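Long-range contact in TSC1 N-terminal domain (PDB 7A0M), which is the N-terminal domain of TSC1, whose binding to lysosomal phosphoinositides is required for TSC complex translocation and mTORC1 regulation: residues B[237-242]-B[306-311]. Residues are numbered along the deposited sequence; the frame is centred on the assembly and turned at random.
Sequences QKDEST and WDKVLL
The turn joining helices 228-238 and 242-255 of this all-helical domain is lined by an extended loop, and Asp239, the first residue to leave helical geometry, meets Trp306 and Val309 through one oxygen. OD1 of Asp239 accepts hydrogen bonds from Trp306 NE1 (3.2 Å) and from the backbone N of Val309 (2.9 Å, N-H...O 166°). The two donors arrive from opposite faces of the carboxylate, both well out of its plane, whereas OD1 lies near the plane of the indole, at its edge. Arg202 of helix 199-214 adds a salt bridge to this oxygen and Ser235 bonds OD2, so both carboxylate oxygens are tied and the group's rotation is restricted; the arginine would be expected to favour the ionised form. The extended side chain of Lys238 crosses the pyrrole part of Trp306 obliquely, with Lys238 CD 3.7 Å from Trp306 CD1. The loop between helices 267-278 and 323-333 runs roughly alongside the turn, their end-to-end directions 28° apart, and the backbones join where Glu240 N donates to Val309 O (2.9 Å), nearly in line with the carbonyl; Ser241 N adds a weak bond to the same oxygen. Lys308, bent at chi3 (-47°), carries its aliphatic CD past Lys238 O and places NZ 2.7 Å from Glu240 OE2 in a salt bridge, entering above the carboxylate plane. Leu311 CD1 packs 3.2 Å from Glu240 O.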
loop_
_atom_site.group_PDB
_atom_site.type_symbol
_atom_site.label_atom_id
_atom_site.label_comp_id
_atom_site.label_asym_id
_atom_site.label_seq_id
_atom_site.Cartn_x
_atom_site.Cartn_y
_atom_site.Cartn_z
ATOM N N GLN B 237 15.466 21.538 10.580
ATOM C CA GLN B 237 14.411 22.527 10.770
ATOM C C GLN B 237 14.808 23.927 10.322
ATOM O O GLN B 237 13.930 24.723 9.970
ATOM C CB GLN B 237 13.993 22.592 12.243
ATOM C CG GLN B 237 13.249 21.374 12.756
ATOM C CD GLN B 237 12.837 21.535 14.205
ATOM O OE1 GLN B 237 13.132 20.689 15.047
ATOM N NE2 GLN B 237 12.146 22.629 14.504
ATOM N N LYS B 238 16.098 24.251 10.326
ATOM C CA LYS B 238 16.528 25.635 10.154
ATOM C C LYS B 238 17.409 25.868 8.939
ATOM O O LYS B 238 17.258 26.895 8.273
ATOM C CB LYS B 238 17.276 26.114 11.407
ATOM C CG LYS B 238 16.450 26.086 12.680
ATOM C CD LYS B 238 17.305 26.429 13.887
ATOM C CE LYS B 238 16.501 26.369 15.174
ATOM N NZ LYS B 238 17.241 26.985 16.310
ATOM N N ASP B 239 18.336 24.960 8.635
ATOM C CA ASP B 239 19.239 25.177 7.513
ATOM C C ASP B 239 18.458 25.299 6.209
ATOM O O ASP B 239 17.406 24.681 6.024
ATOM C CB ASP B 239 20.261 24.045 7.415
ATOM C CG ASP B 239 21.334 24.139 8.484
ATOM O OD1 ASP B 239 21.567 25.254 8.995
ATOM O OD2 ASP B 239 21.952 23.102 8.806
ATOM N N GLU B 240 18.992 26.106 5.295
ATOM C CA GLU B 240 18.298 26.445 4.064
ATOM C C GLU B 240 19.001 25.930 2.817
ATOM O O GLU B 240 18.504 26.156 1.708
ATOM C CB GLU B 240 18.122 27.968 3.970
ATOM C CG GLU B 240 17.368 28.558 5.152
ATOM C CD GLU B 240 17.263 30.069 5.095
ATOM O OE1 GLU B 240 17.840 30.673 4.167
ATOM O OE2 GLU B 240 16.606 30.651 5.983
ATOM N N SER B 241 20.132 25.246 2.964
ATOM C CA SER B 241 20.807 24.616 1.840
ATOM C C SER B 241 20.205 23.239 1.593
ATOM O O SER B 241 20.129 22.416 2.512
ATOM C CB SER B 241 22.310 24.499 2.102
ATOM O OG SER B 241 22.941 23.716 1.104
ATOM N N THR B 242 19.764 22.998 0.356
ATOM C CA THR B 242 19.216 21.691 0.006
ATOM C C THR B 242 20.240 20.585 0.239
ATOM O O THR B 242 19.886 19.479 0.662
ATOM C CB THR B 242 18.748 21.689 -1.449
ATOM O OG1 THR B 242 17.919 22.833 -1.687
ATOM C CG2 THR B 242 17.953 20.426 -1.753
ATOM N N TRP B 306 21.938 29.302 16.601
ATOM C CA TRP B 306 22.180 28.307 15.567
ATOM C C TRP B 306 22.730 29.023 14.347
ATOM O O TRP B 306 22.140 30.003 13.886
ATOM C CB TRP B 306 20.899 27.539 15.207
ATOM C CG TRP B 306 21.115 26.498 14.142
ATOM C CD1 TRP B 306 20.843 26.616 12.805
ATOM C CD2 TRP B 306 21.678 25.194 14.320
ATOM N NE1 TRP B 306 21.190 25.458 12.147
ATOM C CE2 TRP B 306 21.707 24.572 13.055
ATOM C CE3 TRP B 306 22.157 24.492 15.428
ATOM C CZ2 TRP B 306 22.194 23.280 12.872
ATOM C CZ3 TRP B 306 22.638 23.211 15.245
ATOM C CH2 TRP B 306 22.655 22.618 13.977
ATOM N N ASP B 307 23.855 28.536 13.835
ATOM C CA ASP B 307 24.506 29.133 12.672
ATOM C C ASP B 307 23.979 28.409 11.443
ATOM O O ASP B 307 24.428 27.309 11.115
ATOM C CB ASP B 307 26.022 29.019 12.793
ATOM C CG ASP B 307 26.758 29.920 11.824
ATOM O OD1 ASP B 307 26.112 30.818 11.247
ATOM O OD2 ASP B 307 27.981 29.736 11.641
ATOM N N LYS B 308 23.018 29.029 10.764
ATOM C CA LYS B 308 22.372 28.397 9.624
ATOM C C LYS B 308 23.307 28.341 8.425
ATOM O O LYS B 308 24.097 29.258 8.188
ATOM C CB LYS B 308 21.101 29.154 9.242
ATOM C CG LYS B 308 20.019 29.164 10.307
ATOM C CD LYS B 308 18.707 29.682 9.732
ATOM C CE LYS B 308 18.919 30.953 8.917
ATOM N NZ LYS B 308 17.656 31.436 8.292
ATOM N N VAL B 309 23.203 27.261 7.659
ATOM C CA VAL B 309 23.796 27.199 6.331
ATOM C C VAL B 309 22.752 27.712 5.349
ATOM O O VAL B 309 21.654 27.153 5.245
ATOM C CB VAL B 309 24.238 25.771 5.977
ATOM C CG1 VAL B 309 24.830 25.734 4.574
ATOM C CG2 VAL B 309 25.236 25.256 7.000
ATOM N N LEU B 310 23.090 28.775 4.627
ATOM C CA LEU B 310 22.141 29.402 3.725
ATOM C C LEU B 310 22.055 28.617 2.420
ATOM O O LEU B 310 22.841 27.703 2.156
ATOM C CB LEU B 310 22.532 30.855 3.463
ATOM C CG LEU B 310 22.801 31.692 4.716
ATOM C CD1 LEU B 310 23.223 33.105 4.345
ATOM C CD2 LEU B 310 21.585 31.708 5.635
ATOM N N LEU B 311 21.077 28.983 1.596
ATOM C CA LEU B 311 20.916 28.332 0.305
ATOM C C LEU B 311 22.112 28.650 -0.580
ATOM O O LEU B 311 22.500 29.813 -0.726
ATOM C CB LEU B 311 19.621 28.791 -0.365
ATOM C CG LEU B 311 19.258 28.128 -1.697
ATOM C CD1 LEU B 311 18.591 26.779 -1.473
ATOM C CD2 LEU B 311 18.366 29.039 -2.528
#